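Local coordinates for beta-N-acetylglucosaminidase-like protein Glycoside hydrolase family 20 (Flavobacterium johnsoniae, PDB 6YHH), which is a chitobiase of glycoside hydrolase family 20 that probably hydrolyses chitin oligosaccharides, removing terminal N-acetylglucosamine units, at residues E377-S382 / R442-E447; D427-G432 / S477-T482; G385-M390 / K536-N541; E301-P304 / Y310-I313; F29-S34 / G43-F48. All blocks are in the same frame, centred on the assembly; numbering follows the deposited sequence. Where two conformers were deposited one is given.

Contact 1 (E377-S382 / R442-E447)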
# COMPACT_ATOMS: atom_id res chain seq x y z
N GLU A 377 -23.76 -33.88 5.24
CA GLU A 377 -23.62 -32.81 4.25
C GLU A 377 -22.76 -31.63 4.79
O GLU A 377 -22.46 -30.73 4.03
CB GLU A 377 -24.96 -32.25 3.85
CG GLU A 377 -25.87 -33.34 3.24
CD GLU A 377 -27.24 -32.81 2.90
OE1 GLU A 377 -28.29 -33.40 3.30
OE2 GLU A 377 -27.28 -31.78 2.22
N ALA A 378 -22.44 -31.62 6.07
CA ALA A 378 -21.50 -30.55 6.64
C ALA A 378 -20.08 -30.81 6.19
O ALA A 378 -19.58 -31.97 6.13
CB ALA A 378 -21.55 -30.53 8.14
N ILE A 379 -19.38 -29.72 5.84
CA ILE A 379 -17.94 -29.80 5.58
C ILE A 379 -17.14 -29.63 6.86
O ILE A 379 -17.40 -28.68 7.65
CB ILE A 379 -17.56 -28.77 4.56
CG1 ILE A 379 -18.37 -29.04 3.31
CG2 ILE A 379 -16.08 -28.84 4.24
CD1 ILE A 379 -18.23 -28.06 2.26
N VAL A 380 -16.18 -30.54 7.10
CA VAL A 380 -15.42 -30.57 8.34
C VAL A 380 -14.07 -29.90 8.05
O VAL A 380 -13.39 -30.32 7.10
CB VAL A 380 -15.22 -32.01 8.85
CG1 VAL A 380 -14.22 -32.10 10.04
CG2 VAL A 380 -16.55 -32.51 9.31
N HIS A 381 -13.69 -28.92 8.87
CA HIS A 381 -12.45 -28.21 8.67
C HIS A 381 -11.44 -28.71 9.70
O HIS A 381 -11.50 -28.39 10.88
CB HIS A 381 -12.72 -26.70 8.76
CG HIS A 381 -11.67 -25.86 8.13
ND1 HIS A 381 -11.88 -24.53 7.90
CD2 HIS A 381 -10.41 -26.14 7.69
CE1 HIS A 381 -10.81 -24.01 7.32
NE2 HIS A 381 -9.89 -24.95 7.21
N SER A 382 -10.50 -29.56 9.23
CA SER A 382 -9.52 -30.19 10.05
C SER A 382 -8.34 -29.27 10.35
O SER A 382 -7.59 -28.91 9.43
CB SER A 382 -9.01 -31.46 9.33
OG SER A 382 -8.00 -32.13 10.08
N ARG A 442 -13.42 -37.31 -0.81
CA ARG A 442 -13.96 -36.40 0.22
C ARG A 442 -12.91 -35.38 0.67
O ARG A 442 -13.29 -34.47 1.39
CB ARG A 442 -14.43 -37.20 1.44
CG ARG A 442 -15.76 -37.92 1.18
CD ARG A 442 -16.22 -38.76 2.37
NE ARG A 442 -17.23 -39.68 1.85
CZ ARG A 442 -17.26 -41.00 2.03
NH1 ARG A 442 -16.41 -41.68 2.81
NH2 ARG A 442 -18.19 -41.68 1.37
N ILE A 443 -11.62 -35.57 0.38
CA ILE A 443 -10.62 -34.58 0.72
C ILE A 443 -10.69 -33.46 -0.31
O ILE A 443 -10.20 -33.56 -1.47
CB ILE A 443 -9.24 -35.19 0.79
CG1 ILE A 443 -9.19 -36.31 1.83
CG2 ILE A 443 -8.20 -34.15 1.19
CD1 ILE A 443 -7.96 -37.21 1.78
N LEU A 444 -11.38 -32.42 0.03
CA LEU A 444 -11.62 -31.35 -0.95
C LEU A 444 -10.32 -30.58 -1.25
O LEU A 444 -10.15 -30.05 -2.36
CB LEU A 444 -12.67 -30.32 -0.45
CG LEU A 444 -14.02 -30.91 -0.17
CD1 LEU A 444 -15.03 -29.89 0.36
CD2 LEU A 444 -14.58 -31.54 -1.44
N GLY A 445 -9.43 -30.45 -0.27
CA GLY A 445 -8.21 -29.70 -0.47
C GLY A 445 -7.70 -29.14 0.84
O GLY A 445 -7.84 -29.77 1.91
N GLY A 446 -7.05 -27.97 0.77
CA GLY A 446 -6.43 -27.40 1.97
C GLY A 446 -6.51 -25.90 1.95
O GLY A 446 -6.86 -25.29 0.92
N GLU A 447 -6.15 -25.33 3.10
CA GLU A 447 -6.16 -23.92 3.25
C GLU A 447 -5.12 -23.40 4.24
O GLU A 447 -5.08 -23.86 5.38
CB GLU A 447 -7.56 -23.58 3.67
CG GLU A 447 -7.87 -22.20 3.90
CD GLU A 447 -9.38 -22.07 4.23
OE1 GLU A 447 -9.67 -21.73 5.40
OE2 GLU A 447 -10.27 -22.29 3.35
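Ile379 and His381 of strand 379-382 stand level with Leu444 and Gly446 of strand 443-450, the CA of Ile379 9.2 Å from the CA of Leu444, a separation too wide for direct strand pairing and bridged by side chains alone. The apolar half is small: CD1 of Leu444 meets CD1 of Ile379 at 4.1 Å, with CG2 of Ile379 almost as near, and the two side chains cross at about a right angle. The polar half joins His381 to Glu447. OE1 of Glu447 sits beside the imidazole edge, near its plane, 3.2 Å from CE1 of His381, while the carboxylate itself is turned 89° to the ring. Glu447 gets there on an extended chain, its CG anti to the backbone N (chi1 -180°). OE1 meets the CE1 corner, between the two ring nitrogens; both of these are bonded to other residues, ND1 with His312 NE2 and NE2 with Ser409 OG, which holds the ring's rotation, and Trp366 stacks on it. The buried carboxylate is likewise satisfied, by His179 ND1 at OE1 and Trp146 NE1 at OE2. Strand 406-408 lies between the two strands and pairs in parallel with both, so the contact spans one intervening strand of the catalytic TIM barrel; strand 362-366 borders strand 379-382 on its other edge.

Contact 2 (D427-G432 / S477-T482)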
# COMPACT_ATOMS: atom_id res chain seq x y z
N ASP A 427 0.67 -32.60 3.52
CA ASP A 427 -0.18 -33.03 2.38
C ASP A 427 -1.58 -33.34 2.85
O ASP A 427 -1.74 -34.09 3.86
CB ASP A 427 0.47 -34.26 1.78
CG ASP A 427 -0.07 -34.61 0.41
OD1 ASP A 427 -1.24 -34.94 0.28
OD2 ASP A 427 0.64 -34.46 -0.54
N PRO A 428 -2.59 -32.82 2.20
CA PRO A 428 -3.94 -33.12 2.64
C PRO A 428 -4.28 -34.63 2.56
O PRO A 428 -5.23 -35.09 3.25
CB PRO A 428 -4.80 -32.33 1.67
CG PRO A 428 -3.89 -31.22 1.18
CD PRO A 428 -2.56 -31.86 1.08
N MET A 429 -3.56 -35.38 1.73
CA MET A 429 -3.73 -36.85 1.64
C MET A 429 -2.92 -37.56 2.67
O MET A 429 -1.67 -37.51 2.70
CB MET A 429 -3.35 -37.40 0.27
CG MET A 429 -3.68 -38.89 0.06
SD MET A 429 -5.44 -39.16 -0.20
CE MET A 429 -5.61 -38.20 -1.76
N PRO A 430 -3.63 -38.22 3.59
CA PRO A 430 -2.86 -38.91 4.64
C PRO A 430 -2.13 -40.13 4.09
O PRO A 430 -2.55 -40.71 3.05
CB PRO A 430 -3.95 -39.36 5.63
CG PRO A 430 -5.18 -39.58 4.75
CD PRO A 430 -5.08 -38.49 3.68
N LYS A 431 -1.02 -40.47 4.76
CA LYS A 431 -0.23 -41.71 4.51
C LYS A 431 -0.77 -42.85 5.39
O LYS A 431 -1.33 -42.63 6.47
CB LYS A 431 1.27 -41.49 4.82
N GLY A 432 -0.63 -44.07 4.87
CA GLY A 432 -1.04 -45.29 5.58
C GLY A 432 -2.42 -45.34 6.22
O GLY A 432 -2.57 -45.98 7.28
N SER A 477 -0.17 -28.90 -7.54
CA SER A 477 0.75 -29.74 -8.30
C SER A 477 0.62 -31.22 -7.86
O SER A 477 -0.02 -31.58 -6.86
CB SER A 477 2.18 -29.32 -8.05
OG SER A 477 2.43 -28.02 -8.62
N ALA A 478 1.26 -32.06 -8.63
CA ALA A 478 1.25 -33.49 -8.35
C ALA A 478 1.85 -33.78 -6.97
O ALA A 478 2.74 -33.07 -6.52
CB ALA A 478 2.09 -34.21 -9.42
N GLU A 479 1.41 -34.88 -6.37
CA GLU A 479 1.81 -35.26 -5.02
C GLU A 479 3.29 -35.48 -4.92
O GLU A 479 3.87 -35.25 -3.87
CB GLU A 479 1.07 -36.52 -4.60
CG GLU A 479 1.37 -37.00 -3.18
CD GLU A 479 0.53 -38.17 -2.71
OE1 GLU A 479 -0.12 -38.85 -3.55
OE2 GLU A 479 0.50 -38.36 -1.45
N ASN A 480 3.95 -35.91 -6.00
CA ASN A 480 5.38 -36.13 -5.94
C ASN A 480 6.28 -34.94 -6.20
O ASN A 480 7.47 -35.12 -6.23
CB ASN A 480 5.82 -37.31 -6.82
CG ASN A 480 5.59 -37.05 -8.29
OD1 ASN A 480 5.05 -36.00 -8.68
ND2 ASN A 480 5.92 -38.03 -9.11
N ILE A 481 5.74 -33.71 -6.31
CA ILE A 481 6.61 -32.58 -6.45
C ILE A 481 6.95 -32.13 -5.00
O ILE A 481 6.07 -31.54 -4.32
CB ILE A 481 5.86 -31.48 -7.25
CG1 ILE A 481 5.44 -31.88 -8.68
CG2 ILE A 481 6.63 -30.16 -7.25
CD1 ILE A 481 6.56 -32.42 -9.53
N THR A 482 8.11 -32.52 -4.49
CA THR A 482 8.42 -32.42 -3.08
C THR A 482 9.84 -31.92 -2.81
O THR A 482 10.26 -31.81 -1.67
CB THR A 482 8.19 -33.72 -2.36
OG1 THR A 482 9.05 -34.69 -2.96
CG2 THR A 482 6.73 -34.17 -2.42
O HOH W 1 3.26 -34.54 -1.17
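Asp427 and Glu479 bring two carboxylates together between surface loops of the catalytic domain. Their charged oxygens come close without bonding: OD2 of Asp427 is 4.0 Å from OE2 of Glu479, the side chains nearly perpendicular and the carboxylate planes 37° apart. Glu479 reaches across on an extended chain, CG anti to the backbone N (chi1 -178°). Arg143 probably offsets the like charges, through a salt bridge to OD2 of Asp427 and a long, weak ion pair with OE2 of Glu479. Van der Waals contact is slight: the same OD2 of Asp427 rests 3.7 Å from CG of Glu479, and CB of Met429 comes only to 4.3 Å from OE2 of Glu479.

Hydrogen bonds join the loops through water: water 1 donates to OD2 of Asp427 at 2.7 Å and to O of Glu479 at 2.9 Å. OD1 of Asp427 accepts from N of Met429 at 2.8 Å through its anti lone pair, closing an Asx turn. Glu479 rides on a type I beta turn from Ala478 to Ile481.

One loop runs between helices 420-424 and 437-441, the other between helices 467-476 and 484-497; Asp427 touches Arg474, and Pro428 touches Leu475, on helix 467-476.

Contact 3 (G385-M390 / K536-N541)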
# COMPACT_ATOMS: atom_id res chain seq x y z
N GLY A 385 -3.78 -30.74 15.66
CA GLY A 385 -2.63 -31.59 15.46
C GLY A 385 -1.77 -31.55 16.72
O GLY A 385 -2.27 -31.37 17.82
N PRO A 386 -0.46 -31.68 16.58
CA PRO A 386 0.36 -31.76 17.79
C PRO A 386 0.33 -30.58 18.74
O PRO A 386 0.49 -30.74 19.92
CB PRO A 386 1.79 -32.01 17.24
CG PRO A 386 1.73 -31.46 15.82
CD PRO A 386 0.32 -31.84 15.36
N ASN A 387 0.12 -29.38 18.22
CA ASN A 387 -0.05 -28.20 19.09
C ASN A 387 -1.26 -28.29 20.05
O ASN A 387 -1.30 -27.60 21.07
CB ASN A 387 -0.16 -26.91 18.28
CG ASN A 387 1.08 -26.55 17.51
OD1 ASN A 387 2.18 -27.10 17.73
ND2 ASN A 387 0.93 -25.66 16.56
N GLU A 388 -2.23 -29.12 19.71
CA GLU A 388 -3.48 -29.39 20.49
C GLU A 388 -3.45 -30.78 21.08
O GLU A 388 -4.46 -31.28 21.57
CB GLU A 388 -4.68 -29.20 19.54
CG GLU A 388 -4.85 -27.81 18.95
CD GLU A 388 -3.82 -27.37 17.93
OE1 GLU A 388 -3.47 -28.18 17.01
OE2 GLU A 388 -3.43 -26.16 17.98
N GLY A 389 -2.27 -31.41 21.04
CA GLY A 389 -2.07 -32.77 21.57
C GLY A 389 -2.60 -33.91 20.75
O GLY A 389 -2.79 -35.03 21.28
N MET A 390 -2.83 -33.65 19.46
CA MET A 390 -3.40 -34.62 18.54
C MET A 390 -2.38 -35.03 17.51
O MET A 390 -1.31 -34.46 17.43
CB MET A 390 -4.56 -33.97 17.80
CG MET A 390 -5.91 -34.49 18.20
SD MET A 390 -6.95 -33.10 18.60
CE MET A 390 -6.72 -33.36 20.36
N LYS A 536 8.80 -18.78 17.14
CA LYS A 536 7.83 -19.64 16.47
C LYS A 536 6.79 -20.23 17.40
O LYS A 536 7.05 -20.43 18.58
CB LYS A 536 8.56 -20.78 15.74
CG LYS A 536 9.50 -20.29 14.66
CD LYS A 536 10.49 -21.37 14.17
CE LYS A 536 11.25 -20.97 12.90
NZ LYS A 536 12.08 -19.76 13.15
N GLY A 537 5.63 -20.58 16.86
CA GLY A 537 4.65 -21.29 17.66
C GLY A 537 3.85 -20.25 18.46
O GLY A 537 3.34 -19.26 17.88
N TYR A 538 3.81 -20.48 19.78
CA TYR A 538 3.08 -19.57 20.67
C TYR A 538 4.03 -18.93 21.68
O TYR A 538 3.65 -18.66 22.81
CB TYR A 538 1.85 -20.35 21.29
CG TYR A 538 0.78 -20.80 20.24
CD1 TYR A 538 -0.13 -19.90 19.72
CD2 TYR A 538 0.76 -22.09 19.72
CE1 TYR A 538 -1.09 -20.30 18.76
CE2 TYR A 538 -0.16 -22.49 18.77
CZ TYR A 538 -1.08 -21.58 18.24
OH TYR A 538 -2.05 -21.97 17.24
N THR A 539 5.30 -18.64 21.25
CA THR A 539 6.30 -18.09 22.09
C THR A 539 6.62 -16.63 21.89
O THR A 539 7.36 -16.01 22.69
CB THR A 539 7.59 -18.93 21.98
OG1 THR A 539 8.15 -18.85 20.65
CG2 THR A 539 7.30 -20.37 22.30
N ARG A 540 6.16 -16.01 20.82
CA ARG A 540 6.36 -14.58 20.67
C ARG A 540 5.51 -13.77 21.66
O ARG A 540 6.02 -12.84 22.29
CB ARG A 540 6.11 -14.09 19.23
CG ARG A 540 6.19 -12.55 19.07
CD ARG A 540 6.41 -12.05 17.64
NE ARG A 540 6.44 -10.59 17.70
CZ ARG A 540 6.25 -9.74 16.70
NH1 ARG A 540 6.13 -10.16 15.47
NH2 ARG A 540 6.31 -8.45 16.89
N ASN A 541 4.23 -14.08 21.72
CA ASN A 541 3.27 -13.35 22.59
C ASN A 541 2.93 -14.30 23.72
O ASN A 541 1.88 -14.97 23.67
CB ASN A 541 2.08 -13.03 21.77
CG ASN A 541 1.06 -12.18 22.51
OD1 ASN A 541 1.33 -11.71 23.59
ND2 ASN A 541 -0.14 -12.08 21.97
O HOH W 2 -1.93 -24.82 16.28
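Asn387 and Tyr538 make the closest direct approach, ND2 of Asn387 lying 4.0 Å from CE2 of Tyr538, oblique to the ring, with the amide plane turned 82° to that of the phenol. This is a light touch; firmer packing lies inside the loop of Asn387 and Glu388. There the O of Gly385 is gripped from opposite faces by N of Glu388 and N of Met390, both at 2.9 Å. Glu388 folds back on its own turn (chi2 70°), and its OE1 takes N of Gly385 at 2.9 Å through the anti lone pair, fixing the carboxylate.

The other side is held by solvent. Water 2 gathers three groups: it donates to OE2 of Glu388 at 2.6 Å, accepts from ND2 of Asn387 at 3.0 Å, and pairs with OH of Tyr538 at 3.0 Å, lying in the plane of the phenol ring at its edge. OE2 of Glu388 and OH of Tyr538 are 4.5 Å apart, so the water is what joins them. ND2 of Asn387 has a further partner in Tyr418 OH, and Leu416 lies against both Asn387 and Tyr538.

The loop 385-390 follows barrel strand 379-382, at the end where TIM barrels carry their active sites. The side chain of Glu388 is about 6 Å from that of Glu317, the predicted proton donor, and Tyr538 OH hydrogen-bonds a bound Tris molecule, probably from the crystallisation liquor. The loop after strand 532-534 thus meets a strand-to-helix loop of the barrel, consistent with a substrate-site rim.

Contact 4 (E301-P304 / Y310-I313)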
# COMPACT_ATOMS: atom_id res chain seq x y z
N GLU A 301 -29.65 -11.49 6.86
CA GLU A 301 -28.97 -10.27 6.40
C GLU A 301 -27.64 -10.50 5.68
O GLU A 301 -27.35 -9.84 4.68
CB GLU A 301 -28.82 -9.34 7.55
CG GLU A 301 -28.42 -7.96 7.11
CD GLU A 301 -28.31 -6.94 8.21
OE1 GLU A 301 -28.24 -7.23 9.42
OE2 GLU A 301 -28.20 -5.79 7.71
N VAL A 302 -26.88 -11.46 6.18
CA VAL A 302 -25.53 -11.69 5.73
C VAL A 302 -25.40 -12.70 4.58
O VAL A 302 -24.63 -12.50 3.64
CB VAL A 302 -24.67 -12.14 6.90
CG1 VAL A 302 -23.24 -12.45 6.38
CG2 VAL A 302 -24.51 -11.09 7.96
N CYS A 303 -26.19 -13.77 4.59
CA CYS A 303 -26.05 -14.78 3.53
C CYS A 303 -26.25 -14.22 2.11
O CYS A 303 -25.57 -14.64 1.22
CB CYS A 303 -26.95 -15.98 3.74
SG CYS A 303 -26.53 -16.97 5.17
N PRO A 304 -27.17 -13.25 1.91
CA PRO A 304 -27.34 -12.67 0.60
C PRO A 304 -26.16 -11.92 0.06
O PRO A 304 -26.06 -11.71 -1.16
CB PRO A 304 -28.56 -11.71 0.78
CG PRO A 304 -29.32 -12.42 1.81
CD PRO A 304 -28.26 -12.80 2.81
N TYR A 310 -21.16 -22.08 0.29
CA TYR A 310 -20.66 -22.57 1.57
C TYR A 310 -20.66 -21.44 2.60
O TYR A 310 -20.25 -20.31 2.31
CB TYR A 310 -19.24 -23.15 1.45
CG TYR A 310 -19.20 -24.13 0.32
CD1 TYR A 310 -19.66 -25.38 0.53
CD2 TYR A 310 -18.91 -23.73 -0.93
CE1 TYR A 310 -19.72 -26.29 -0.52
CE2 TYR A 310 -18.97 -24.59 -2.00
CZ TYR A 310 -19.37 -25.89 -1.77
OH TYR A 310 -19.47 -26.79 -2.84
N PHE A 311 -21.10 -21.76 3.79
CA PHE A 311 -21.13 -20.81 4.89
C PHE A 311 -20.48 -21.47 6.10
O PHE A 311 -20.93 -22.53 6.56
CB PHE A 311 -22.55 -20.26 5.24
CG PHE A 311 -22.50 -19.00 6.00
CD1 PHE A 311 -22.09 -18.97 7.34
CD2 PHE A 311 -22.81 -17.83 5.34
CE1 PHE A 311 -22.04 -17.70 8.00
CE2 PHE A 311 -22.71 -16.58 5.98
CZ PHE A 311 -22.27 -16.53 7.28
N HIS A 312 -19.41 -20.86 6.61
CA HIS A 312 -18.62 -21.39 7.74
C HIS A 312 -19.21 -20.81 9.02
O HIS A 312 -19.24 -19.61 9.21
CB HIS A 312 -17.14 -21.05 7.48
CG HIS A 312 -16.14 -21.93 8.17
ND1 HIS A 312 -16.10 -22.18 9.54
CD2 HIS A 312 -15.02 -22.50 7.66
CE1 HIS A 312 -15.03 -22.89 9.81
NE2 HIS A 312 -14.37 -23.11 8.69
N ILE A 313 -19.58 -21.68 9.97
CA ILE A 313 -20.11 -21.28 11.26
C ILE A 313 -19.10 -21.45 12.35
O ILE A 313 -19.35 -21.38 13.53
CB ILE A 313 -21.48 -21.96 11.56
CG1 ILE A 313 -21.40 -23.50 11.47
CG2 ILE A 313 -22.57 -21.38 10.66
CD1 ILE A 313 -20.47 -24.19 12.35
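Where an outer helix of the catalytic TIM barrel returns to the next barrel strand, Val302 and Cys303, at the point where helix 289-302 gives way to a 3-10 segment, pack on Phe311 of strand 310-312. The strand follows after a connection of a few residues, and the CA of Cys303 comes within 7.9 Å of the CA of Phe311. Cys303 makes the nearer contact: its SG is 3.8 Å from CD2 of Phe311 and almost as close to the neighbouring CE2. The sulfur lies 4.5 Å from the centroid of the Phe311 ring and 39° off its normal, a sulfur-aromatic contact of oblique geometry, nearest the CD2-CE2 bond. Val302 comes in differently. With chi1 at 177° its CG1 branch points away from the backbone N and reaches the ring edge near its plane, 4.2 Å from CE2 of Phe311, the two side chains roughly at right angles. The CD2-CE2 side of the phenyl ring thereby receives both residues. Phe299, a turn earlier in the helix, adds an edge-to-face contact to the same ring, and Leu356 of helix 341-358 covers both Cys303 and Phe311. Neighbouring His312 turns the other way along the strand, stacking on His179 within the barrel. Alternate residues facing the helices and the barrel interior are what a parallel strand of a beta/alpha barrel gives; here Phe311 faces the helices and His312 the interior.

Contact 5 (F29-S34 / G43-F48)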
# COMPACT_ATOMS: atom_id res chain seq x y z
N PHE A 29 3.07 -7.56 -30.41
CA PHE A 29 2.26 -8.39 -29.55
C PHE A 29 0.86 -7.90 -29.24
O PHE A 29 0.64 -6.75 -28.78
CB PHE A 29 3.00 -8.66 -28.25
CG PHE A 29 2.36 -9.71 -27.37
CD1 PHE A 29 2.58 -11.07 -27.61
CD2 PHE A 29 1.58 -9.37 -26.28
CE1 PHE A 29 2.01 -12.02 -26.79
CE2 PHE A 29 1.04 -10.36 -25.44
CZ PHE A 29 1.23 -11.68 -25.73
N LYS A 30 -0.09 -8.80 -29.50
CA LYS A 30 -1.48 -8.62 -29.21
C LYS A 30 -2.14 -9.91 -28.75
O LYS A 30 -1.61 -11.02 -28.98
CB LYS A 30 -2.23 -8.09 -30.50
CG LYS A 30 -1.80 -6.72 -30.97
CD LYS A 30 -2.61 -6.22 -32.19
CE LYS A 30 -1.93 -6.65 -33.51
NZ LYS A 30 -0.47 -6.38 -33.84
N VAL A 31 -3.31 -9.76 -28.12
CA VAL A 31 -4.12 -10.82 -27.59
C VAL A 31 -5.52 -10.83 -28.18
O VAL A 31 -6.15 -9.80 -28.42
CB VAL A 31 -4.16 -10.81 -26.03
CG1 VAL A 31 -4.88 -9.59 -25.51
CG2 VAL A 31 -4.79 -12.07 -25.47
N ASN A 32 -6.02 -12.04 -28.37
CA ASN A 32 -7.36 -12.30 -28.90
C ASN A 32 -7.99 -13.41 -28.12
O ASN A 32 -7.26 -14.35 -27.74
CB ASN A 32 -7.23 -12.76 -30.36
CG ASN A 32 -8.57 -12.80 -31.06
OD1 ASN A 32 -9.29 -11.80 -31.12
ND2 ASN A 32 -8.95 -14.02 -31.56
N ILE A 33 -9.29 -13.29 -27.92
CA ILE A 33 -10.05 -14.22 -27.14
C ILE A 33 -11.20 -14.76 -28.01
O ILE A 33 -11.91 -13.98 -28.66
CB ILE A 33 -10.69 -13.59 -25.88
CG1 ILE A 33 -9.64 -12.82 -25.05
CG2 ILE A 33 -11.36 -14.65 -25.05
CD1 ILE A 33 -10.33 -11.98 -24.02
N SER A 34 -11.41 -16.07 -27.92
CA SER A 34 -12.44 -16.74 -28.71
C SER A 34 -13.19 -17.78 -27.92
O SER A 34 -12.85 -18.12 -26.77
CB SER A 34 -11.82 -17.38 -29.95
OG SER A 34 -10.97 -18.46 -29.59
N GLY A 43 -11.38 -8.73 -18.05
CA GLY A 43 -10.52 -8.01 -17.10
C GLY A 43 -9.25 -8.83 -16.89
O GLY A 43 -8.15 -8.24 -16.72
N GLY A 44 -9.37 -10.14 -16.79
CA GLY A 44 -8.14 -10.97 -16.57
C GLY A 44 -7.12 -10.85 -17.65
O GLY A 44 -5.92 -10.82 -17.38
N VAL A 45 -7.57 -10.81 -18.92
CA VAL A 45 -6.69 -10.62 -20.06
C VAL A 45 -6.10 -9.22 -20.07
O VAL A 45 -4.90 -9.03 -20.32
CB VAL A 45 -7.38 -11.00 -21.41
CG1 VAL A 45 -6.47 -10.67 -22.58
CG2 VAL A 45 -7.65 -12.49 -21.41
N THR A 46 -6.91 -8.24 -19.74
CA THR A 46 -6.40 -6.86 -19.66
C THR A 46 -5.30 -6.74 -18.60
O THR A 46 -4.23 -6.17 -18.86
CB THR A 46 -7.59 -5.88 -19.34
OG1 THR A 46 -8.64 -6.01 -20.35
CG2 THR A 46 -7.06 -4.45 -19.34
N ARG A 47 -5.56 -7.31 -17.41
CA ARG A 47 -4.53 -7.25 -16.33
C ARG A 47 -3.29 -8.00 -16.71
O ARG A 47 -2.23 -7.56 -16.44
CB ARG A 47 -5.13 -7.78 -15.03
CG ARG A 47 -6.17 -6.85 -14.46
CD ARG A 47 -6.76 -7.27 -13.14
NE ARG A 47 -7.55 -8.50 -13.15
CZ ARG A 47 -8.86 -8.51 -13.40
NH1 ARG A 47 -9.51 -7.35 -13.62
NH2 ARG A 47 -9.50 -9.65 -13.40
N PHE A 48 -3.42 -9.13 -17.39
CA PHE A 48 -2.28 -9.87 -17.90
C PHE A 48 -1.36 -8.97 -18.76
O PHE A 48 -0.16 -8.90 -18.64
CB PHE A 48 -2.73 -11.15 -18.67
CG PHE A 48 -1.67 -11.69 -19.58
CD1 PHE A 48 -0.64 -12.52 -19.15
CD2 PHE A 48 -1.66 -11.31 -20.90
CE1 PHE A 48 0.32 -13.01 -20.04
CE2 PHE A 48 -0.66 -11.74 -21.77
CZ PHE A 48 0.33 -12.59 -21.37
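Val45 is the bump on helix 40-56 that fits between Val31 and Ile33 of strand 31-35. Its two methyls part to serve the two neighbours. CG1 of Val45 enters the fork of Val31, 3.5 Å from CG1 and 3.6 Å from CG2 of that residue, so the two valines meet tip to tip. This packing is tight, closer than the usual methyl-methyl spacing of nearly 4 Å. The fork opens toward the helix because CG1 of Val31 lies between the backbone N and the carbonyl carbon (chi1 67°) while CG2 is anti to the N. CG2 of Val45 goes the other way and meets CD1 of Ile33 at 3.8 Å, again tip to tip. Further along, the rings of Phe29 and Phe48 touch edge to edge: CE2 of Phe29 is 4.3 Å from CE2 of Phe48, each near the plane of the other ring. One helical turn thus carries Val45 and Phe48 onto Phe29, Val31 and Ile33. Leu117 of helix 110-123 covers Val45 and Phe48, and Ile78 of the parallel strand 76-80 touches Val31 and Val45, within a beta-alpha-beta unit. With only carbon atoms meeting, cohesion here rests on burial and close fit, as in the core of an alpha/beta layer.

Contact 5 comes first along the chain, in the N-terminal domain with its own mixed sheet; the others belong mainly to the catalytic region. Contact 4 follows, then contacts 1, 3 and 2 open in turn: contact 1 alternates with 2 and with 3, and contact 2 is nested inside the loop closed by 3. Contacts 1 and 4 share the barrel sheet, centres 17 Å apart, and meet through Ile379 on Tyr310 and a probable hydrogen bond between His381 and His312. Ile443 links contact 1 to contact 2, packing against Pro430 and Met429. The centres of contacts 3 and 5 are about 46 Å apart, so the N-terminal domain core probably lies well away from the active-site end of the barrel.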